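Local coordinates for CopN (Chlamydia pneumoniae, PDB 4NRH), which probably acts as a gatekeeper of type III secretion, forming a complex with the chaperone Scc3 that directs secretion of translocator proteins, at residues 102-107 / 128-133; 245-250 / 288-293; 73-76 / 81-84. All coordinates share one frame; numbering follows the deposited sequence.

Contact 1: residues 102-107 / 128-133; sequences IGAKNI and LYLEVT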
loop_
_atom_site.group_PDB
_atom_site.type_symbol
_atom_site.label_atom_id
_atom_site.label_comp_id
_atom_site.label_asym_id
_atom_site.label_seq_id
_atom_site.Cartn_x
_atom_site.Cartn_y
_atom_site.Cartn_z
ATOM N N ILE A 102 -17.633 20.107 -12.092
ATOM C CA ILE A 102 -16.221 20.485 -12.080
ATOM C C ILE A 102 -15.304 19.334 -11.668
ATOM O O ILE A 102 -14.274 19.096 -12.300
ATOM C CB ILE A 102 -15.971 21.677 -11.139
ATOM C CG1 ILE A 102 -16.912 22.832 -11.486
ATOM C CG2 ILE A 102 -14.525 22.134 -11.229
ATOM C CD1 ILE A 102 -16.741 23.355 -12.896
ATOM N N GLY A 103 -15.685 18.624 -10.611
ATOM C CA GLY A 103 -14.918 17.484 -10.140
ATOM C C GLY A 103 -14.818 16.389 -11.183
ATOM O O GLY A 103 -13.751 15.813 -11.391
ATOM N N ALA A 104 -15.938 16.101 -11.838
ATOM C CA ALA A 104 -15.978 15.097 -12.893
ATOM C C ALA A 104 -15.148 15.528 -14.100
ATOM O O ALA A 104 -14.441 14.719 -14.700
ATOM C CB ALA A 104 -17.417 14.823 -13.308
ATOM N N LYS A 105 -15.245 16.805 -14.455
ATOM C CA LYS A 105 -14.510 17.346 -15.595
ATOM C C LYS A 105 -12.996 17.269 -15.386
ATOM O O LYS A 105 -12.240 17.075 -16.337
ATOM C CB LYS A 105 -14.936 18.794 -15.862
ATOM C CG LYS A 105 -14.211 19.465 -17.017
ATOM C CD LYS A 105 -14.834 20.813 -17.355
ATOM C CE LYS A 105 -14.636 21.817 -16.230
ATOM N NZ LYS A 105 -15.217 23.148 -16.569
ATOM N N ASN A 106 -12.558 17.415 -14.139
ATOM C CA ASN A 106 -11.132 17.383 -13.825
ATOM C C ASN A 106 -10.516 15.985 -13.884
ATOM O O ASN A 106 -9.296 15.840 -13.828
ATOM C CB ASN A 106 -10.887 17.992 -12.444
ATOM C CG ASN A 106 -11.149 19.483 -12.413
ATOM O OD1 ASN A 106 -11.255 20.129 -13.457
ATOM N ND2 ASN A 106 -11.255 20.041 -11.212
ATOM N N ILE A 107 -11.358 14.962 -13.994
ATOM C CA ILE A 107 -10.877 13.590 -14.137
ATOM C C ILE A 107 -11.413 12.973 -15.423
ATOM O O ILE A 107 -11.429 11.752 -15.584
ATOM C CB ILE A 107 -11.284 12.708 -12.940
ATOM C CG1 ILE A 107 -12.807 12.639 -12.817
ATOM C CG2 ILE A 107 -10.660 13.234 -11.656
ATOM C CD1 ILE A 107 -13.295 11.541 -11.901
ATOM N N LEU A 128 -18.329 6.777 -9.807
ATOM C CA LEU A 128 -17.696 6.028 -8.726
ATOM C C LEU A 128 -16.688 6.872 -7.952
ATOM O O LEU A 128 -16.701 6.887 -6.720
ATOM C CB LEU A 128 -17.006 4.777 -9.270
ATOM C CG LEU A 128 -16.213 3.999 -8.218
ATOM C CD1 LEU A 128 -17.152 3.278 -7.261
ATOM C CD2 LEU A 128 -15.253 3.025 -8.872
ATOM N N TYR A 129 -15.811 7.563 -8.676
ATOM C CA TYR A 129 -14.812 8.426 -8.050
ATOM C C TYR A 129 -15.468 9.470 -7.152
ATOM O O TYR A 129 -15.024 9.701 -6.026
ATOM C CB TYR A 129 -13.945 9.119 -9.103
ATOM C CG TYR A 129 -12.890 10.020 -8.498
ATOM C CD1 TYR A 129 -11.690 9.500 -8.035
ATOM C CD2 TYR A 129 -13.102 11.387 -8.377
ATOM C CE1 TYR A 129 -10.727 10.316 -7.474
ATOM C CE2 TYR A 129 -12.146 12.213 -7.817
ATOM C CZ TYR A 129 -10.960 11.671 -7.367
ATOM O OH TYR A 129 -10.003 12.487 -6.810
ATOM N N LEU A 130 -16.518 10.104 -7.665
ATOM C CA LEU A 130 -17.258 11.107 -6.909
ATOM C C LEU A 130 -17.862 10.508 -5.642
ATOM O O LEU A 130 -17.845 11.133 -4.584
ATOM C CB LEU A 130 -18.354 11.733 -7.777
ATOM C CG LEU A 130 -18.045 13.122 -8.342
ATOM C CD1 LEU A 130 -16.660 13.163 -8.970
ATOM C CD2 LEU A 130 -19.105 13.543 -9.347
ATOM N N GLU A 131 -18.402 9.299 -5.757
ATOM C CA GLU A 131 -18.980 8.608 -4.608
ATOM C C GLU A 131 -17.920 8.228 -3.576
ATOM O O GLU A 131 -18.114 8.417 -2.375
ATOM C CB GLU A 131 -19.737 7.356 -5.057
ATOM C CG GLU A 131 -20.313 6.545 -3.906
ATOM C CD GLU A 131 -21.065 5.313 -4.370
ATOM O OE1 GLU A 131 -21.126 5.075 -5.596
ATOM O OE2 GLU A 131 -21.595 4.581 -3.508
ATOM N N VAL A 132 -16.800 7.690 -4.052
ATOM C CA VAL A 132 -15.721 7.242 -3.175
ATOM C C VAL A 132 -15.105 8.403 -2.400
ATOM O O VAL A 132 -14.893 8.316 -1.189
ATOM C CB VAL A 132 -14.612 6.523 -3.975
ATOM C CG1 VAL A 132 -13.352 6.368 -3.134
ATOM C CG2 VAL A 132 -15.103 5.169 -4.462
ATOM N N THR A 133 -14.837 9.497 -3.104
ATOM C CA THR A 133 -14.162 10.643 -2.511
ATOM C C THR A 133 -15.156 11.625 -1.897
ATOM O O THR A 133 -14.763 12.596 -1.251
ATOM C CB THR A 133 -13.300 11.381 -3.548
ATOM O OG1 THR A 133 -14.147 11.955 -4.550
ATOM C CG2 THR A 133 -12.328 10.419 -4.210
#
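The carbonyl oxygen of Tyr-129, the residue whose ring meets Ile-107 across this contact, is gripped by two donors from one residue. Thr-133 OG1 donates to Tyr-129 O at 2.8 Å, and Thr-133 N reaches the same oxygen at 2.9 Å. They arrive from opposite faces of the carbonyl plane, the hydroxyl tilted 33° out of it. The backbone bond is the normal helical one; the hydroxyl bond probably helps to fix the rotation of the threonine side chain, whose CG2 lies over one face of the Tyr-129 ring, 3.6 Å above its plane and displaced toward the rim. Arg-99, at the start of helix 99-105, also bonds this hydroxyl, a polar link to helix 122-133.

No hydrogen bond joins 102-107 to 128-133; the direct contact between the two segments is apolar and the evidence is distance. Ile-107 CD1 comes to 3.5 Å from Tyr-129 CD2 and 3.7 Å from Tyr-129 CG, an oblique approach to the root of the ring. Ile-107 CG1 lies between its own backbone N and carbonyl carbon (chi1 61°), and from there the extended end carries the methyl to the tyrosine. One residue further on, Leu-130 adopts an intermediate chi1 of -102°, which sends its branched tip to the backbone of the other helix: Leu-130 CD1 is 4.2 Å from Ala-104 N, beside Gly-103, where no side chain intervenes. The other methyl, Leu-130 CD2, stands 4.5 Å from Ala-104 CB.

Within the HrpJ-like region, this contact joins helix 99-105, and Ile-107 at the N-cap of helix 108-115, to helix 122-133. Ala-104 also touches Ala-62 of helix 61-74, while Tyr-129 and Thr-133 both rest on Met-166 of helix 152-172; Val-132 faces helix 139-149.

Contact 2: residues 245-250 / 288-293; sequences SKVERE and QQLGAM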
loop_
_atom_site.group_PDB
_atom_site.type_symbol
_atom_site.label_atom_id
_atom_site.label_comp_id
_atom_site.label_asym_id
_atom_site.label_seq_id
_atom_site.Cartn_x
_atom_site.Cartn_y
_atom_site.Cartn_z
ATOM N N SER A 245 -4.123 -23.857 17.073
ATOM C CA SER A 245 -5.490 -24.331 17.269
ATOM C C SER A 245 -6.512 -23.495 16.504
ATOM O O SER A 245 -7.371 -24.037 15.809
ATOM C CB SER A 245 -5.837 -24.338 18.757
ATOM O OG SER A 245 -5.067 -25.302 19.452
ATOM N N LYS A 246 -6.418 -22.176 16.641
ATOM C CA LYS A 246 -7.362 -21.267 15.997
ATOM C C LYS A 246 -7.251 -21.330 14.477
ATOM O O LYS A 246 -8.258 -21.281 13.769
ATOM C CB LYS A 246 -7.140 -19.833 16.481
ATOM C CG LYS A 246 -7.661 -19.569 17.885
ATOM C CD LYS A 246 -7.573 -18.094 18.239
ATOM C CE LYS A 246 -6.128 -17.636 18.337
ATOM N NZ LYS A 246 -6.022 -16.209 18.749
ATOM N N VAL A 247 -6.023 -21.431 13.981
ATOM C CA VAL A 247 -5.780 -21.533 12.547
ATOM C C VAL A 247 -6.347 -22.841 12.000
ATOM O O VAL A 247 -6.986 -22.860 10.946
ATOM C CB VAL A 247 -4.276 -21.441 12.222
ATOM C CG1 VAL A 247 -4.023 -21.771 10.759
ATOM C CG2 VAL A 247 -3.748 -20.055 12.557
ATOM N N GLU A 248 -6.118 -23.933 12.726
ATOM C CA GLU A 248 -6.618 -25.242 12.318
ATOM C C GLU A 248 -8.143 -25.273 12.315
ATOM O O GLU A 248 -8.758 -25.818 11.397
ATOM C CB GLU A 248 -6.075 -26.339 13.238
ATOM C CG GLU A 248 -6.574 -27.733 12.892
ATOM C CD GLU A 248 -6.081 -28.791 13.860
ATOM O OE1 GLU A 248 -5.267 -28.456 14.746
ATOM O OE2 GLU A 248 -6.511 -29.957 13.738
ATOM N N ARG A 249 -8.744 -24.684 13.344
ATOM C CA ARG A 249 -10.197 -24.639 13.465
ATOM C C ARG A 249 -10.828 -23.849 12.323
ATOM O O ARG A 249 -11.870 -24.235 11.792
ATOM C CB ARG A 249 -10.608 -24.026 14.804
ATOM C CG ARG A 249 -12.095 -24.137 15.101
ATOM C CD ARG A 249 -12.441 -23.527 16.450
ATOM N NE ARG A 249 -12.230 -22.082 16.460
ATOM C CZ ARG A 249 -12.650 -21.271 17.426
ATOM N NH1 ARG A 249 -13.310 -21.761 18.467
ATOM N NH2 ARG A 249 -12.412 -19.968 17.350
ATOM N N GLU A 250 -10.193 -22.740 11.957
ATOM C CA GLU A 250 -10.685 -21.888 10.882
ATOM C C GLU A 250 -10.670 -22.630 9.549
ATOM O O GLU A 250 -11.602 -22.522 8.753
ATOM C CB GLU A 250 -9.849 -20.610 10.785
ATOM C CG GLU A 250 -10.262 -19.674 9.658
ATOM C CD GLU A 250 -11.669 -19.132 9.832
ATOM O OE1 GLU A 250 -12.130 -19.022 10.989
ATOM O OE2 GLU A 250 -12.317 -18.818 8.811
ATOM N N GLN A 288 5.558 -13.240 10.939
ATOM C CA GLN A 288 6.459 -14.320 11.326
ATOM C C GLN A 288 5.762 -15.325 12.242
ATOM O O GLN A 288 5.871 -16.536 12.046
ATOM C CB GLN A 288 7.700 -13.755 12.018
ATOM C CG GLN A 288 8.611 -14.811 12.615
ATOM C CD GLN A 288 9.927 -14.236 13.101
ATOM O OE1 GLN A 288 10.947 -14.321 12.417
ATOM N NE2 GLN A 288 9.909 -13.642 14.288
ATOM N N GLN A 289 5.045 -14.812 13.238
ATOM C CA GLN A 289 4.328 -15.661 14.185
ATOM C C GLN A 289 3.220 -16.460 13.508
ATOM O O GLN A 289 2.963 -17.607 13.873
ATOM C CB GLN A 289 3.744 -14.820 15.323
ATOM C CG GLN A 289 3.131 -15.645 16.445
ATOM C CD GLN A 289 2.799 -14.816 17.668
ATOM O OE1 GLN A 289 2.687 -13.592 17.592
ATOM N NE2 GLN A 289 2.636 -15.480 18.807
ATOM N N LEU A 290 2.571 -15.858 12.515
ATOM C CA LEU A 290 1.503 -16.540 11.793
ATOM C C LEU A 290 2.069 -17.685 10.961
ATOM O O LEU A 290 1.466 -18.754 10.870
ATOM C CB LEU A 290 0.738 -15.563 10.898
ATOM C CG LEU A 290 -0.429 -16.193 10.138
ATOM C CD1 LEU A 290 -1.324 -16.937 11.112
ATOM C CD2 LEU A 290 -1.219 -15.140 9.374
ATOM N N GLY A 291 3.230 -17.450 10.356
ATOM C CA GLY A 291 3.939 -18.483 9.624
ATOM C C GLY A 291 4.237 -19.669 10.519
ATOM O O GLY A 291 4.054 -20.821 10.124
ATOM N N ALA A 292 4.708 -19.375 11.726
ATOM C CA ALA A 292 5.000 -20.398 12.722
ATOM C C ALA A 292 3.760 -21.214 13.081
ATOM O O ALA A 292 3.816 -22.441 13.159
ATOM C CB ALA A 292 5.587 -19.761 13.972
ATOM N N MET A 293 2.644 -20.525 13.300
ATOM C CA MET A 293 1.415 -21.180 13.736
ATOM C C MET A 293 0.817 -22.062 12.643
ATOM O O MET A 293 0.259 -23.121 12.930
ATOM C CB MET A 293 0.388 -20.141 14.190
ATOM C CG MET A 293 0.800 -19.367 15.435
ATOM S SD MET A 293 1.313 -20.435 16.796
ATOM C CE MET A 293 3.077 -20.118 16.839
#
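Val-247 meets Leu-290 and Met-293 in a small helix-helix contact of the all-helical third domain of the LcrE family, bringing helix 244-255 against helix 284-301. Both segments are regular helix, as the i to i+4 bonds from Arg-249 N to Ser-245 O (2.9 Å) and from Met-293 N to Gln-289 O (3.0 Å) attest.

The apolar interactions account for the whole contact, which buries 91 Å² in all. Val-247 is the single residue of its segment that reaches across; its CA lies 7.3 Å from Met-293 CA, the closest pair of CA atoms. Ile-236 of helix 226-237 touches both Val-247 and Leu-290, and Pro-242 lies against Leu-290 and Met-293, so the pair belongs to a larger hydrophobic cluster.

No polar bond crosses the contact; the polar side chains find partners elsewhere. Lys-246 NZ forms a salt bridge with Asp-239 and a hydrogen bond with Phe-241 O. On the second helix the side-chain amide of Gln-288 bonds to Asp-41 N and Val-39 O of the SycD-family chaperone chain, which places this helix at the interface with the partner.

With CG1 anti to the backbone N (chi1 171°), Val-247 offers its other methyl: CG2 stands 4.2 Å from Leu-290 CD1 and 4.4 Å from Met-293 CB, the methionine touching by its first carbon while its sulfur turns off in another direction.

Contact 3: residues 73-76 / 81-84; sequences QTTP and KLKE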
loop_
_atom_site.group_PDB
_atom_site.type_symbol
_atom_site.label_atom_id
_atom_site.label_comp_id
_atom_site.label_asym_id
_atom_site.label_seq_id
_atom_site.Cartn_x
_atom_site.Cartn_y
_atom_site.Cartn_z
ATOM N N GLN A 73 -15.366 30.584 -24.817
ATOM C CA GLN A 73 -14.075 30.849 -25.442
ATOM C C GLN A 73 -14.180 31.168 -26.934
ATOM O O GLN A 73 -13.417 31.981 -27.452
ATOM C CB GLN A 73 -13.136 29.656 -25.233
ATOM C CG GLN A 73 -11.679 29.948 -25.563
ATOM C CD GLN A 73 -10.775 28.752 -25.340
ATOM O OE1 GLN A 73 -11.200 27.725 -24.809
ATOM N NE2 GLN A 73 -9.518 28.879 -25.746
ATOM N N THR A 74 -15.124 30.532 -27.622
ATOM C CA THR A 74 -15.209 30.657 -29.076
ATOM C C THR A 74 -16.014 31.869 -29.541
ATOM O O THR A 74 -15.932 32.259 -30.705
ATOM C CB THR A 74 -15.826 29.392 -29.712
ATOM O OG1 THR A 74 -15.569 29.391 -31.123
ATOM C CG2 THR A 74 -17.330 29.341 -29.475
ATOM N N THR A 75 -16.784 32.466 -28.637
ATOM C CA THR A 75 -17.670 33.570 -28.999
ATOM C C THR A 75 -16.905 34.867 -29.268
ATOM O O THR A 75 -16.290 35.431 -28.362
ATOM C CB THR A 75 -18.721 33.816 -27.905
ATOM O OG1 THR A 75 -19.479 32.618 -27.700
ATOM C CG2 THR A 75 -19.665 34.936 -28.315
ATOM N N PRO A 76 -16.945 35.336 -30.527
ATOM C CA PRO A 76 -16.210 36.491 -31.065
ATOM C C PRO A 76 -16.689 37.840 -30.511
ATOM O O PRO A 76 -17.747 37.893 -29.884
ATOM C CB PRO A 76 -16.482 36.392 -32.571
ATOM C CG PRO A 76 -17.793 35.720 -32.663
ATOM C CD PRO A 76 -17.807 34.718 -31.549
ATOM N N LYS A 81 -22.944 40.614 -26.349
ATOM C CA LYS A 81 -24.089 40.339 -25.487
ATOM C C LYS A 81 -24.224 38.845 -25.203
ATOM O O LYS A 81 -24.515 38.443 -24.077
ATOM C CB LYS A 81 -25.373 40.874 -26.126
ATOM C CG LYS A 81 -25.416 42.391 -26.250
ATOM C CD LYS A 81 -25.528 43.080 -24.899
ATOM C CE LYS A 81 -26.941 42.999 -24.348
ATOM N NZ LYS A 81 -27.120 43.893 -23.170
ATOM N N LEU A 82 -24.017 38.031 -26.234
ATOM C CA LEU A 82 -24.075 36.580 -26.096
ATOM C C LEU A 82 -22.994 36.079 -25.142
ATOM O O LEU A 82 -23.258 35.239 -24.280
ATOM C CB LEU A 82 -23.923 35.899 -27.458
ATOM C CG LEU A 82 -24.727 34.624 -27.749
ATOM C CD1 LEU A 82 -23.905 33.656 -28.592
ATOM C CD2 LEU A 82 -25.237 33.944 -26.482
ATOM N N LYS A 83 -21.778 36.593 -25.306
ATOM C CA LYS A 83 -20.651 36.176 -24.477
ATOM C C LYS A 83 -20.919 36.448 -23.002
ATOM O O LYS A 83 -20.609 35.620 -22.147
ATOM C CB LYS A 83 -19.364 36.878 -24.915
ATOM C CG LYS A 83 -18.150 36.504 -24.076
ATOM C CD LYS A 83 -16.855 36.651 -24.855
ATOM C CE LYS A 83 -15.662 36.222 -24.015
ATOM N NZ LYS A 83 -14.735 35.339 -24.774
ATOM N N GLU A 84 -21.500 37.607 -22.710
ATOM C CA GLU A 84 -21.874 37.952 -21.344
ATOM C C GLU A 84 -22.898 36.958 -20.805
ATOM O O GLU A 84 -22.807 36.517 -19.658
ATOM C CB GLU A 84 -22.431 39.376 -21.275
ATOM C CG GLU A 84 -22.885 39.789 -19.884
ATOM C CD GLU A 84 -23.583 41.135 -19.868
ATOM O OE1 GLU A 84 -23.817 41.700 -20.957
ATOM O OE2 GLU A 84 -23.901 41.625 -18.764
#
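Lys-83 lies along Thr-75 and can be followed carbon by carbon. At its root, Lys-83 CB packs on the methyl of the threonine, 3.9 Å from Thr-75 CG2; the same methyl is 4.0 Å from Lys-83 N, so it sits against the start of the side chain and the helix backbone together. CG is anti to the backbone N (chi1 179°), which starts the chain off toward the end of the preceding helix. Further out, Lys-83 CD passes 3.8 Å from Thr-75 O, a van der Waals approach of the aliphatic arm to a carbonyl. The chain then bends at its last torsion (chi4 134°). This turns the amino group toward the last turn of helix 61-74, where Lys-83 NZ makes its hydrogen bond with Val-72 O. Two other carbonyls are near without being bonded: NZ is 3.9 Å from Thr-75 O and 4.5 Å from Gln-73 O. A cationic group among the carbonyls at a helix C terminus would probably interact favourably with the helix dipole.

Thr-75 runs the opposite way past the lysine. Its CG2 methyl points toward the second helix and also reaches to 4.4 Å from Leu-82 CD1. OG1 turns back to its own helix and hydrogen-bonds with Leu-71 O. The two branches thus split the work, one apolar and one polar. No hydrogen bond passes directly between 73-76 and 81-84.

Thr-75 is the first residue to leave helical backbone angles (psi 115°), and Thr-75 CA comes to 6.0 Å from Lys-83 CA. Close backbones and opposed helix directions make this the short connection of an antiparallel alpha-hairpin, formed by helices 61-74 and 80-97 within the HrpJ-like region.

From the N terminus, contact 3 comes first and closes the shortest loop, with four residues between its segments at the turn from helix 61-74 into helix 80-97. Helix 99-105 follows directly, and contact 1 then closes a 20-residue loop onto helix 122-133; the centres of contacts 3 and 1 are 29 Å apart, within one HrpJ-like range. Contact 2 spans 37 residues in the third helical domain, its centre 42 Å from that of contact 1. The three are in series, with no nesting or crossing. Contacts 2 and 3, with centres 70 Å apart, lie on opposite sides of the chain's centre; each joins helices near in sequence, within an elongated, helical chain.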